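Local coordinates for USG-1 protein homolog (Pseudomonas aeruginosa, PDB 2HJS) that probably works as an NAD- or NADP-dependent oxidoreductase on aldehyde groups, like its aspartate-semialdehyde dehydrogenase relatives, and assembles as a dimer, at residues E86-R89 with S94-D97; E117-Q122 with E331-H336; A136-V141 with L248-Q253; S163-E168 with R189-Q194. All blocks are in the same frame, centred on the assembly; numbering follows the deposited sequence. Where two conformers were deposited one is given.

Interaction 1: E86-R89 with S94-D97; sequences ERAR and SVID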
loop_
_atom_site.group_PDB
_atom_site.type_symbol
_atom_site.label_atom_id
_atom_site.label_comp_id
_atom_site.label_asym_id
_atom_site.label_seq_id
_atom_site.Cartn_x
_atom_site.Cartn_y
_atom_site.Cartn_z
ATOM N N GLU A 86 4.010 32.445 16.056
ATOM C CA GLU A 86 3.810 33.013 17.391
ATOM C C GLU A 86 3.875 34.521 17.355
ATOM O O GLU A 86 2.973 35.174 17.877
ATOM C CB GLU A 86 4.780 32.416 18.418
ATOM C CG GLU A 86 4.409 30.964 18.786
ATOM C CD GLU A 86 5.454 30.286 19.661
ATOM O OE1 GLU A 86 5.282 30.256 20.908
ATOM O OE2 GLU A 86 6.459 29.800 19.097
ATOM N N ARG A 87 4.920 35.070 16.726
ATOM C CA ARG A 87 5.041 36.528 16.507
ATOM C C ARG A 87 3.781 37.109 15.864
ATOM O O ARG A 87 3.279 38.135 16.306
ATOM C CB ARG A 87 6.285 36.870 15.682
ATOM C CG ARG A 87 7.583 36.868 16.505
ATOM C CD ARG A 87 8.878 36.844 15.662
ATOM N NE ARG A 87 8.753 37.595 14.411
ATOM C CZ ARG A 87 8.942 38.914 14.271
ATOM N NH1 ARG A 87 8.790 39.453 13.060
ATOM N NH2 ARG A 87 9.278 39.702 15.311
ATOM N N ALA A 88 3.243 36.425 14.855
ATOM C CA ALA A 88 1.986 36.842 14.231
ATOM C C ALA A 88 0.813 36.874 15.209
ATOM O O ALA A 88 -0.024 37.788 15.133
ATOM C CB ALA A 88 1.640 35.960 13.029
ATOM N N ARG A 89 0.730 35.873 16.098
ATOM C CA ARG A 89 -0.376 35.826 17.057
ATOM C C ARG A 89 -0.255 36.962 18.084
ATOM O O ARG A 89 -1.270 37.583 18.468
ATOM C CB ARG A 89 -0.536 34.455 17.738
ATOM C CG ARG A 89 -1.138 34.599 19.097
ATOM C CD ARG A 89 -2.049 33.516 19.560
ATOM N NE ARG A 89 -1.345 32.627 20.452
ATOM C CZ ARG A 89 -1.908 31.738 21.270
ATOM N NH1 ARG A 89 -3.225 31.625 21.391
ATOM N NH2 ARG A 89 -1.131 30.972 22.003
ATOM N N SER A 94 -4.959 35.805 14.332
ATOM C CA SER A 94 -5.232 34.417 14.636
ATOM C C SER A 94 -4.528 33.575 13.576
ATOM O O SER A 94 -4.492 33.938 12.397
ATOM C CB SER A 94 -6.729 34.134 14.600
ATOM O OG SER A 94 -7.369 34.538 15.788
ATOM N N VAL A 95 -3.959 32.455 13.984
ATOM C CA VAL A 95 -3.136 31.682 13.062
ATOM C C VAL A 95 -3.671 30.294 12.918
ATOM O O VAL A 95 -3.944 29.612 13.918
ATOM C CB VAL A 95 -1.660 31.657 13.520
ATOM C CG1 VAL A 95 -0.820 30.746 12.633
ATOM C CG2 VAL A 95 -1.092 33.061 13.515
ATOM N N ILE A 96 -3.812 29.856 11.672
ATOM C CA ILE A 96 -4.024 28.446 11.403
ATOM C C ILE A 96 -2.787 27.913 10.675
ATOM O O ILE A 96 -2.524 28.305 9.535
ATOM C CB ILE A 96 -5.299 28.192 10.590
ATOM C CG1 ILE A 96 -6.535 28.564 11.413
ATOM C CG2 ILE A 96 -5.406 26.705 10.145
ATOM C CD1 ILE A 96 -7.706 28.885 10.524
ATOM N N ASP A 97 -2.030 27.040 11.341
ATOM C CA ASP A 97 -0.767 26.562 10.808
ATOM C C ASP A 97 -0.902 25.144 10.258
ATOM O O ASP A 97 -1.196 24.225 10.998
ATOM C CB ASP A 97 0.295 26.583 11.915
ATOM C CG ASP A 97 1.653 26.026 11.454
ATOM O OD1 ASP A 97 1.926 25.994 10.227
ATOM O OD2 ASP A 97 2.450 25.602 12.332
#

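Interaction 2: E117-Q122 with E331-H336; sequences ERLASQ and ELLIKH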
loop_
_atom_site.group_PDB
_atom_site.type_symbol
_atom_site.label_atom_id
_atom_site.label_comp_id
_atom_site.label_asym_id
_atom_site.label_seq_id
_atom_site.Cartn_x
_atom_site.Cartn_y
_atom_site.Cartn_z
ATOM N N GLU A 117 -15.173 21.410 19.276
ATOM C CA GLU A 117 -15.429 21.823 20.656
ATOM C C GLU A 117 -14.144 22.132 21.433
ATOM O O GLU A 117 -14.199 22.693 22.523
ATOM C CB GLU A 117 -16.301 20.778 21.382
ATOM C CG GLU A 117 -15.755 19.354 21.395
ATOM C CD GLU A 117 -15.921 18.576 20.086
ATOM O OE1 GLU A 117 -16.426 19.112 19.085
ATOM O OE2 GLU A 117 -15.542 17.396 20.064
ATOM N N ARG A 118 -12.996 21.779 20.858
ATOM C CA ARG A 118 -11.708 22.140 21.426
ATOM C C ARG A 118 -11.350 23.598 21.220
ATOM O O ARG A 118 -10.417 24.084 21.872
ATOM C CB ARG A 118 -10.558 21.310 20.884
ATOM C CG ARG A 118 -9.279 21.956 21.319
ATOM C CD ARG A 118 -8.088 21.230 20.922
ATOM N NE ARG A 118 -7.486 20.498 22.042
ATOM C CZ ARG A 118 -6.836 21.053 23.056
ATOM N NH1 ARG A 118 -6.727 22.379 23.160
ATOM N NH2 ARG A 118 -6.310 20.260 23.982
ATOM N N LEU A 119 -12.048 24.272 20.291
ATOM C CA LEU A 119 -11.895 25.711 20.105
ATOM C C LEU A 119 -12.427 26.475 21.289
ATOM O O LEU A 119 -11.819 27.469 21.714
ATOM C CB LEU A 119 -12.641 26.207 18.872
ATOM C CG LEU A 119 -11.887 25.959 17.586
ATOM C CD1 LEU A 119 -12.608 26.735 16.518
ATOM C CD2 LEU A 119 -10.439 26.421 17.750
ATOM N N ALA A 120 -13.575 26.004 21.787
ATOM C CA ALA A 120 -14.333 26.643 22.862
ATOM C C ALA A 120 -13.509 26.995 24.118
ATOM O O ALA A 120 -13.962 27.786 24.942
ATOM C CB ALA A 120 -15.557 25.784 23.226
ATOM N N SER A 121 -12.301 26.440 24.222
ATOM C CA SER A 121 -11.439 26.625 25.377
ATOM C C SER A 121 -10.233 27.544 25.193
ATOM O O SER A 121 -9.602 27.873 26.183
ATOM C CB SER A 121 -10.949 25.269 25.889
ATOM O OG SER A 121 -9.908 24.734 25.084
ATOM N N GLN A 122 -9.890 27.928 23.956
ATOM C CA GLN A 122 -8.790 28.897 23.716
ATOM C C GLN A 122 -9.373 30.316 23.643
ATOM O O GLN A 122 -10.548 30.501 23.276
ATOM C CB GLN A 122 -7.990 28.560 22.426
ATOM C CG GLN A 122 -6.397 28.404 22.578
ATOM C CD GLN A 122 -5.565 28.409 21.219
ATOM O OE1 GLN A 122 -5.966 29.031 20.207
ATOM N NE2 GLN A 122 -4.379 27.755 21.241
ATOM N N GLU A 331 -13.505 29.289 8.545
ATOM C CA GLU A 331 -14.937 29.610 8.456
ATOM C C GLU A 331 -15.620 29.468 9.824
ATOM O O GLU A 331 -16.469 30.292 10.185
ATOM C CB GLU A 331 -15.621 28.756 7.383
ATOM C CG GLU A 331 -15.229 29.158 5.964
ATOM C CD GLU A 331 -15.778 28.244 4.881
ATOM O OE1 GLU A 331 -16.426 27.209 5.188
ATOM O OE2 GLU A 331 -15.533 28.542 3.699
ATOM N N LEU A 332 -15.206 28.456 10.598
ATOM C CA LEU A 332 -15.721 28.262 11.956
ATOM C C LEU A 332 -15.327 29.408 12.891
ATOM O O LEU A 332 -16.157 29.885 13.675
ATOM C CB LEU A 332 -15.273 26.910 12.542
ATOM C CG LEU A 332 -15.696 26.558 13.982
ATOM C CD1 LEU A 332 -17.203 26.549 14.126
ATOM C CD2 LEU A 332 -15.138 25.194 14.428
ATOM N N LEU A 333 -14.060 29.819 12.819
ATOM C CA LEU A 333 -13.536 30.916 13.630
ATOM C C LEU A 333 -14.250 32.235 13.331
ATOM O O LEU A 333 -14.482 33.036 14.228
ATOM C CB LEU A 333 -12.033 31.095 13.417
ATOM C CG LEU A 333 -11.029 30.047 13.876
ATOM C CD1 LEU A 333 -9.635 30.544 13.575
ATOM C CD2 LEU A 333 -11.189 29.758 15.353
ATOM N N ILE A 334 -14.577 32.470 12.063
ATOM C CA ILE A 334 -15.382 33.638 11.681
ATOM C C ILE A 334 -16.804 33.559 12.232
ATOM O O ILE A 334 -17.325 34.552 12.744
ATOM C CB ILE A 334 -15.505 33.756 10.166
ATOM C CG1 ILE A 334 -14.190 34.173 9.556
ATOM C CG2 ILE A 334 -16.596 34.765 9.774
ATOM C CD1 ILE A 334 -14.269 34.110 8.060
ATOM N N LYS A 335 -17.415 32.380 12.114
ATOM C CA LYS A 335 -18.841 32.187 12.358
ATOM C C LYS A 335 -19.247 32.533 13.783
ATOM O O LYS A 335 -20.051 33.445 13.978
ATOM C CB LYS A 335 -19.299 30.770 11.979
ATOM C CG LYS A 335 -20.822 30.572 11.985
ATOM C CD LYS A 335 -21.244 29.340 11.180
ATOM C CE LYS A 335 -22.623 28.790 11.601
ATOM N NZ LYS A 335 -22.517 27.592 12.510
ATOM N N HIS A 336 -18.719 31.832 14.784
ATOM C CA HIS A 336 -19.072 32.243 16.148
ATOM C C HIS A 336 -17.933 32.681 17.077
ATOM O O HIS A 336 -18.184 33.025 18.242
ATOM C CB HIS A 336 -20.133 31.342 16.836
ATOM C CG HIS A 336 -19.949 29.874 16.617
ATOM N ND1 HIS A 336 -20.324 29.245 15.448
ATOM C CD2 HIS A 336 -19.486 28.900 17.439
ATOM C CE1 HIS A 336 -20.068 27.950 15.548
ATOM N NE2 HIS A 336 -19.561 27.714 16.747
#

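Interaction 3: A136-V141 with L248-Q253; sequences AELCEV and LSVTLQ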
loop_
_atom_site.group_PDB
_atom_site.type_symbol
_atom_site.label_atom_id
_atom_site.label_comp_id
_atom_site.label_asym_id
_atom_site.label_seq_id
_atom_site.Cartn_x
_atom_site.Cartn_y
_atom_site.Cartn_z
ATOM N N ALA A 136 -5.859 14.001 8.721
ATOM C CA ALA A 136 -7.147 14.697 8.533
ATOM C C ALA A 136 -8.152 13.785 7.898
ATOM O O ALA A 136 -9.303 13.755 8.316
ATOM C CB ALA A 136 -6.974 15.976 7.672
ATOM N N GLU A 137 -7.710 13.028 6.896
ATOM C CA GLU A 137 -8.603 12.135 6.139
ATOM C C GLU A 137 -8.989 10.883 6.938
ATOM O O GLU A 137 -10.134 10.452 6.915
ATOM C CB GLU A 137 -7.990 11.785 4.776
ATOM C CG GLU A 137 -7.758 13.039 3.930
ATOM C CD GLU A 137 -6.501 12.979 3.044
ATOM O OE1 GLU A 137 -5.714 11.990 3.127
ATOM O OE2 GLU A 137 -6.310 13.947 2.262
ATOM N N LEU A 138 -8.032 10.305 7.656
ATOM C CA LEU A 138 -8.345 9.233 8.582
ATOM C C LEU A 138 -9.426 9.693 9.581
ATOM O O LEU A 138 -10.459 9.029 9.735
ATOM C CB LEU A 138 -7.102 8.802 9.356
ATOM C CG LEU A 138 -7.278 7.593 10.289
ATOM C CD1 LEU A 138 -7.742 6.353 9.523
ATOM C CD2 LEU A 138 -5.981 7.288 11.069
ATOM N N CYS A 139 -9.175 10.821 10.252
ATOM C CA CYS A 139 -10.025 11.245 11.379
ATOM C C CYS A 139 -11.394 11.676 10.927
ATOM O O CYS A 139 -12.374 11.455 11.633
ATOM C CB CYS A 139 -9.361 12.356 12.210
ATOM S SG CYS A 139 -7.947 11.738 13.147
ATOM N N GLU A 140 -11.457 12.273 9.748
ATOM C CA GLU A 140 -12.723 12.683 9.194
ATOM C C GLU A 140 -13.650 11.488 9.002
ATOM O O GLU A 140 -14.852 11.609 9.179
ATOM C CB GLU A 140 -12.511 13.393 7.847
ATOM C CG GLU A 140 -13.778 13.560 7.032
ATOM C CD GLU A 140 -13.510 14.172 5.663
ATOM O OE1 GLU A 140 -12.361 14.025 5.170
ATOM O OE2 GLU A 140 -14.443 14.796 5.084
ATOM N N VAL A 141 -13.082 10.347 8.617
ATOM C CA VAL A 141 -13.858 9.146 8.360
ATOM C C VAL A 141 -14.168 8.407 9.665
ATOM O O VAL A 141 -15.277 7.930 9.854
ATOM C CB VAL A 141 -13.111 8.217 7.365
ATOM C CG1 VAL A 141 -13.792 6.827 7.278
ATOM C CG2 VAL A 141 -13.031 8.898 5.993
ATOM N N LEU A 248 -5.673 5.172 1.547
ATOM C CA LEU A 248 -5.482 4.609 2.881
ATOM C C LEU A 248 -6.190 3.268 3.024
ATOM O O LEU A 248 -7.349 3.148 2.652
ATOM C CB LEU A 248 -6.024 5.558 3.962
ATOM C CG LEU A 248 -5.680 7.058 3.870
ATOM C CD1 LEU A 248 -6.280 7.799 5.064
ATOM C CD2 LEU A 248 -4.162 7.253 3.822
ATOM N N SER A 249 -5.491 2.278 3.573
ATOM C CA SER A 249 -6.111 1.017 3.926
ATOM C C SER A 249 -6.141 0.902 5.449
ATOM O O SER A 249 -5.111 0.888 6.114
ATOM C CB SER A 249 -5.362 -0.150 3.288
ATOM O OG SER A 249 -5.927 -1.363 3.742
ATOM N N VAL A 250 -7.353 0.853 5.990
ATOM C CA VAL A 250 -7.587 0.919 7.426
ATOM C C VAL A 250 -8.212 -0.391 7.904
ATOM O O VAL A 250 -9.072 -0.937 7.226
ATOM C CB VAL A 250 -8.522 2.127 7.742
ATOM C CG1 VAL A 250 -8.825 2.242 9.246
ATOM C CG2 VAL A 250 -7.913 3.472 7.207
ATOM N N THR A 251 -7.759 -0.906 9.050
ATOM C CA THR A 251 -8.411 -2.030 9.744
ATOM C C THR A 251 -8.749 -1.606 11.161
ATOM O O THR A 251 -7.870 -1.180 11.915
ATOM C CB THR A 251 -7.510 -3.259 9.846
ATOM O OG1 THR A 251 -6.926 -3.505 8.574
ATOM C CG2 THR A 251 -8.308 -4.509 10.274
ATOM N N LEU A 252 -10.020 -1.696 11.519
ATOM C CA LEU A 252 -10.434 -1.445 12.882
ATOM C C LEU A 252 -10.785 -2.749 13.557
ATOM O O LEU A 252 -11.549 -3.541 13.010
ATOM C CB LEU A 252 -11.679 -0.548 12.932
ATOM C CG LEU A 252 -11.781 0.684 12.032
ATOM C CD1 LEU A 252 -12.990 1.509 12.426
ATOM C CD2 LEU A 252 -10.550 1.477 12.256
ATOM N N GLN A 253 -10.216 -2.965 14.738
ATOM C CA GLN A 253 -10.580 -4.087 15.581
ATOM C C GLN A 253 -11.512 -3.557 16.652
ATOM O O GLN A 253 -11.120 -2.734 17.485
ATOM C CB GLN A 253 -9.340 -4.700 16.217
ATOM C CG GLN A 253 -9.623 -5.927 17.076
ATOM C CD GLN A 253 -9.831 -7.172 16.250
ATOM O OE1 GLN A 253 -9.049 -7.465 15.355
ATOM N NE2 GLN A 253 -10.895 -7.913 16.544
#

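Interaction 4: S163-E168 with R189-Q194; sequences SSLGRE and RLFDRQ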
loop_
_atom_site.group_PDB
_atom_site.type_symbol
_atom_site.label_atom_id
_atom_site.label_comp_id
_atom_site.label_asym_id
_atom_site.label_seq_id
_atom_site.Cartn_x
_atom_site.Cartn_y
_atom_site.Cartn_z
ATOM N N SER A 163 3.174 13.979 -4.586
ATOM C CA SER A 163 2.804 15.365 -4.247
ATOM C C SER A 163 2.950 15.613 -2.738
ATOM O O SER A 163 3.024 16.744 -2.314
ATOM C CB SER A 163 1.385 15.697 -4.693
ATOM O OG SER A 163 0.454 14.926 -3.949
ATOM N N SER A 164 3.009 14.548 -1.933
ATOM C CA SER A 164 3.267 14.697 -0.497
ATOM C C SER A 164 4.643 15.338 -0.222
ATOM O O SER A 164 4.873 15.880 0.857
ATOM C CB SER A 164 3.151 13.342 0.209
ATOM O OG SER A 164 1.785 12.989 0.464
ATOM N N LEU A 165 5.534 15.278 -1.213
ATOM C CA LEU A 165 6.880 15.860 -1.149
ATOM C C LEU A 165 6.952 17.180 -1.905
ATOM O O LEU A 165 8.043 17.701 -2.165
ATOM C CB LEU A 165 7.932 14.886 -1.731
ATOM C CG LEU A 165 7.866 13.416 -1.272
ATOM C CD1 LEU A 165 8.728 12.567 -2.170
ATOM C CD2 LEU A 165 8.264 13.249 0.185
ATOM N N GLY A 166 5.792 17.717 -2.270
ATOM C CA GLY A 166 5.731 18.997 -2.952
ATOM C C GLY A 166 5.877 18.831 -4.445
ATOM O O GLY A 166 5.952 17.709 -4.931
ATOM N N ARG A 167 5.944 19.950 -5.165
ATOM C CA ARG A 167 6.003 19.971 -6.635
ATOM C C ARG A 167 7.258 19.319 -7.212
ATOM O O ARG A 167 7.237 18.835 -8.344
ATOM C CB ARG A 167 5.921 21.408 -7.167
ATOM C CG ARG A 167 4.625 22.154 -6.854
ATOM C CD ARG A 167 4.415 23.263 -7.857
ATOM N NE ARG A 167 3.237 24.088 -7.601
ATOM C CZ ARG A 167 3.201 25.052 -6.693
ATOM N NH1 ARG A 167 2.102 25.778 -6.532
ATOM N NH2 ARG A 167 4.269 25.278 -5.935
ATOM N N GLU A 168 8.353 19.323 -6.455
ATOM C CA GLU A 168 9.585 18.692 -6.922
ATOM C C GLU A 168 9.459 17.166 -6.967
ATOM O O GLU A 168 10.094 16.522 -7.799
ATOM C CB GLU A 168 10.791 19.111 -6.083
ATOM C CG GLU A 168 11.230 20.567 -6.286
ATOM C CD GLU A 168 11.468 20.924 -7.742
ATOM O OE1 GLU A 168 12.289 20.244 -8.398
ATOM O OE2 GLU A 168 10.837 21.890 -8.226
ATOM N N ARG A 189 17.390 12.585 -8.628
ATOM C CA ARG A 189 17.858 13.867 -8.086
ATOM C C ARG A 189 17.319 14.143 -6.675
ATOM O O ARG A 189 18.105 14.365 -5.753
ATOM C CB ARG A 189 17.560 15.027 -9.046
ATOM C CG ARG A 189 18.446 15.024 -10.277
ATOM C CD ARG A 189 17.895 15.897 -11.391
ATOM N NE ARG A 189 18.500 15.549 -12.680
ATOM C CZ ARG A 189 18.115 16.029 -13.862
ATOM N NH1 ARG A 189 17.111 16.897 -13.943
ATOM N NH2 ARG A 189 18.734 15.639 -14.971
ATOM N N LEU A 190 15.996 14.120 -6.508
ATOM C CA LEU A 190 15.378 14.323 -5.190
ATOM C C LEU A 190 15.578 13.096 -4.273
ATOM O O LEU A 190 15.608 13.227 -3.042
ATOM C CB LEU A 190 13.881 14.681 -5.325
ATOM C CG LEU A 190 13.101 15.153 -4.079
ATOM C CD1 LEU A 190 13.432 16.602 -3.687
ATOM C CD2 LEU A 190 11.599 14.991 -4.261
ATOM N N PHE A 191 15.704 11.915 -4.887
ATOM C CA PHE A 191 15.998 10.666 -4.183
ATOM C C PHE A 191 17.345 10.112 -4.618
ATOM O O PHE A 191 17.944 10.601 -5.579
ATOM C CB PHE A 191 14.926 9.630 -4.491
ATOM C CG PHE A 191 13.570 10.028 -4.043
ATOM C CD1 PHE A 191 12.803 10.902 -4.802
ATOM C CD2 PHE A 191 13.055 9.535 -2.851
ATOM C CE1 PHE A 191 11.540 11.273 -4.387
ATOM C CE2 PHE A 191 11.784 9.899 -2.423
ATOM C CZ PHE A 191 11.025 10.763 -3.194
ATOM N N ASP A 192 17.819 9.091 -3.911
ATOM C CA ASP A 192 19.066 8.409 -4.292
ATOM C C ASP A 192 18.772 7.016 -4.866
ATOM O O ASP A 192 19.686 6.212 -5.099
ATOM C CB ASP A 192 20.061 8.353 -3.113
ATOM C CG ASP A 192 19.522 7.566 -1.888
ATOM O OD1 ASP A 192 18.278 7.412 -1.701
ATOM O OD2 ASP A 192 20.384 7.114 -1.092
ATOM N N ARG A 193 17.485 6.757 -5.103
ATOM C CA ARG A 193 17.034 5.515 -5.715
ATOM C C ARG A 193 15.828 5.783 -6.627
ATOM O O ARG A 193 15.251 6.878 -6.618
ATOM C CB ARG A 193 16.692 4.484 -4.629
ATOM C CG ARG A 193 15.370 4.749 -3.896
ATOM C CD ARG A 193 15.537 4.632 -2.397
ATOM N NE ARG A 193 15.627 3.239 -1.991
ATOM C CZ ARG A 193 16.215 2.800 -0.879
ATOM N NH1 ARG A 193 16.799 3.631 -0.009
ATOM N NH2 ARG A 193 16.223 1.497 -0.644
ATOM N N GLN A 194 15.464 4.768 -7.400
ATOM C CA GLN A 194 14.342 4.840 -8.309
ATOM C C GLN A 194 13.013 4.919 -7.572
ATOM O O GLN A 194 12.727 4.123 -6.681
ATOM C CB GLN A 194 14.349 3.631 -9.230
ATOM C CG GLN A 194 13.371 3.736 -10.375
ATOM C CD GLN A 194 13.389 2.521 -11.253
ATOM O OE1 GLN A 194 14.459 2.025 -11.630
ATOM N NE2 GLN A 194 12.196 2.028 -11.604
#

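Interaction 1: E86-R89 with S94-D97
Val95 lays its CG2 methyl against the last turn of the helix carrying residues 86-89, where it overlaps the side chain of Ala88. CG2 lies 4.0 Å from Ala88 CB, a single methyl-to-methyl contact. The same methyl also faces the backbone one residue on, 4.2 Å from Arg89 N, and 4.5 Å from Arg89 CB. One branch of the valine thus does all the touching: with CG1 anti to the backbone N (chi1 175°), CG2 falls beside that nitrogen and is turned to the helix. The evidence points to a purely apolar join, small in extent at 110 Å² over both sides. Arg89 offers its stem to the contact while its guanidinium leads off, NH1 being hydrogen-bonded to the backbone oxygen of Pro125. Phe74 and Leu127, from the strands on either side of 94-97, also touch Val95, and Phe66 touches Ala88, so the methyl pair is buried. Arg89 and Ser94 come within 5.6 Å between CA atoms, the chain having turned back quickly from helix to strand. This is the helix-to-strand return of a beta-alpha-beta crossover (71-74, 78-90, 94-97), as expected of the Rossmann-type NAD-binding domain.

Interaction 2: E117-Q122 with E331-H336
Leu119 O accepts the backbone N-H of Gln122 at 3.0 Å, closing the turn from which the Leu119 side chain reaches across to Leu332 and Leu333. Here the C-terminal helix 317-336 returns to pack against the Rossmann-type sheet, and the turn 119-122, between helix 112-115 and strand 127-129, covers part of it from more than 200 residues earlier in the chain. The contact itself is apolar and small, burying 120 Å² in all, and one methyl carries most of it. Leu119 CD1 sits 3.6 Å from Leu332 CD2 and also within 3.5 Å of Leu333 CD2, so it is pinched between two consecutive side chains of the helix. The approaches differ: Leu119 and Leu332 meet tip to tip, whereas Leu333 crosses Leu119 at about a right angle. Different first torsions bring two neighbouring leucines to one methyl. In Leu332 CG stands anti to the backbone N (chi1 178°), while in Leu333 it lies anti to the carbonyl carbon (chi1 -67°), which swings its tip toward the turn. One turn of the helix is closed by Lys335 N bonding to Glu331 O at 3.0 Å. Leu128 of strand 127-129 touches both Leu119 and Leu333, and Gln122 OE1 is hydrogen-bonded to Leu127 N, which ties the turn to the same strand. On the helix, Glu331 forms a salt bridge to Arg29. The second methyl of Leu119 adds a looser contact, CD2 lying 4.2 Å from Leu333 CD2.

Interaction 3: A136-V141 with L248-Q253
Leu248 begins the contact by standing its CD1 methyl against the backbone of helix 133-145, 4.0 Å from Leu138 N. With CG anti to the carbonyl carbon and the chain then extended (chi2 -178°), CD1 is carried far enough to reach the helix surface, where it also meets Glu137 CB at 4.3 Å. Ser249 turns its side chain to the other face of the sheet, onto Thr236 of the second subunit. Val250 returns to the helix side, and its CG2 lies 3.7 Å from Leu138 CD1; these two side chains cross obliquely. Leu138 therefore serves two strand residues, its backbone N and CB facing Leu248 and its CD1 facing Val250. Thr251 alternates away again, its OG1 hydrogen-bonded to Asn155 ND2 of the second subunit. Leu252 has its CB on the helix side too, but does not reach the helix segment. That divergence is consistent with the axes of the two segments, which cross at -44° and approach to 10.5 Å, about the usual spacing for a helix packed on a sheet, filled by side chains from both. Every touching residue is buried. Strand 246-254 lies between 151-160 and 308-315, with helix 133-145 on one face of their sheet and the partner subunit on the other, while Val222 of helix 213-225 packs on Leu138.

Interaction 4: S163-E168 with R189-Q194
Leu165 and Phe191 form the tighter end of this contact, approaching from opposite directions. The leucine brings its CD1 methyl to the rim of the ring, near the ring plane and not over a face. Leu165 CD1 lies 3.8 Å from Phe191 CE1; its still closer approach to CZ is doubtfully short, and the edge-on placement does not depend on it. The first torsion of Phe191 (chi1 -62°, CG anti to the carbonyl carbon) swings the ring toward the leucine although its CB is set to one side. Val203 against Leu165 and Leu200 against Phe191 extend this apolar patch. Leu190 makes the looser, solvent side. Its CD2 lies 4.3 Å from Leu165 CD1 and 4.1 Å from Glu168 C, so it rests partly on backbone. Its CD1 is 4.4 Å from Glu168 CB, touching the glutamate only at its base. Both Leu190 and Glu168 are exposed, and the glutamate's carboxylate has a partner along its own helix, a salt bridge to Lys171. The turn that leads into the helix is closed by Gly166 N bonding to Ser163 O at 2.9 Å. Further along the loop, Arg193 pairs with Asp280 of the second subunit and lies cation-pi to its Tyr281. The arrangement is that of a helix start, with Gly166 at the N-cap of helix 167-181, partly covered by the loop that follows that same helix within the dimerisation domain.

In the fold
Along the chain, interaction 1 closes first, within the seven-stranded Rossmann-type sheet; interaction 2 then spans most of the remainder, bracketing interactions 3 and 4, with 4 falling between the two segments of 3. Interactions 1 and 2 are neighbours: their centres are about 15 Å apart, and Ile96 CD1 packs on Leu333 CD1 at 4.0 Å. Interactions 3 and 4, about 26 Å apart between centres, belong to the other half, and both have residues reaching the second subunit. Interactions 2 and 4 are farthest separated, about 37 Å between centres. Helix 317-336, following strand 308-315, returns from the dimerisation half to the nucleotide-binding-type sheet, so the chain links its two halves at both ends of the dimerisation half.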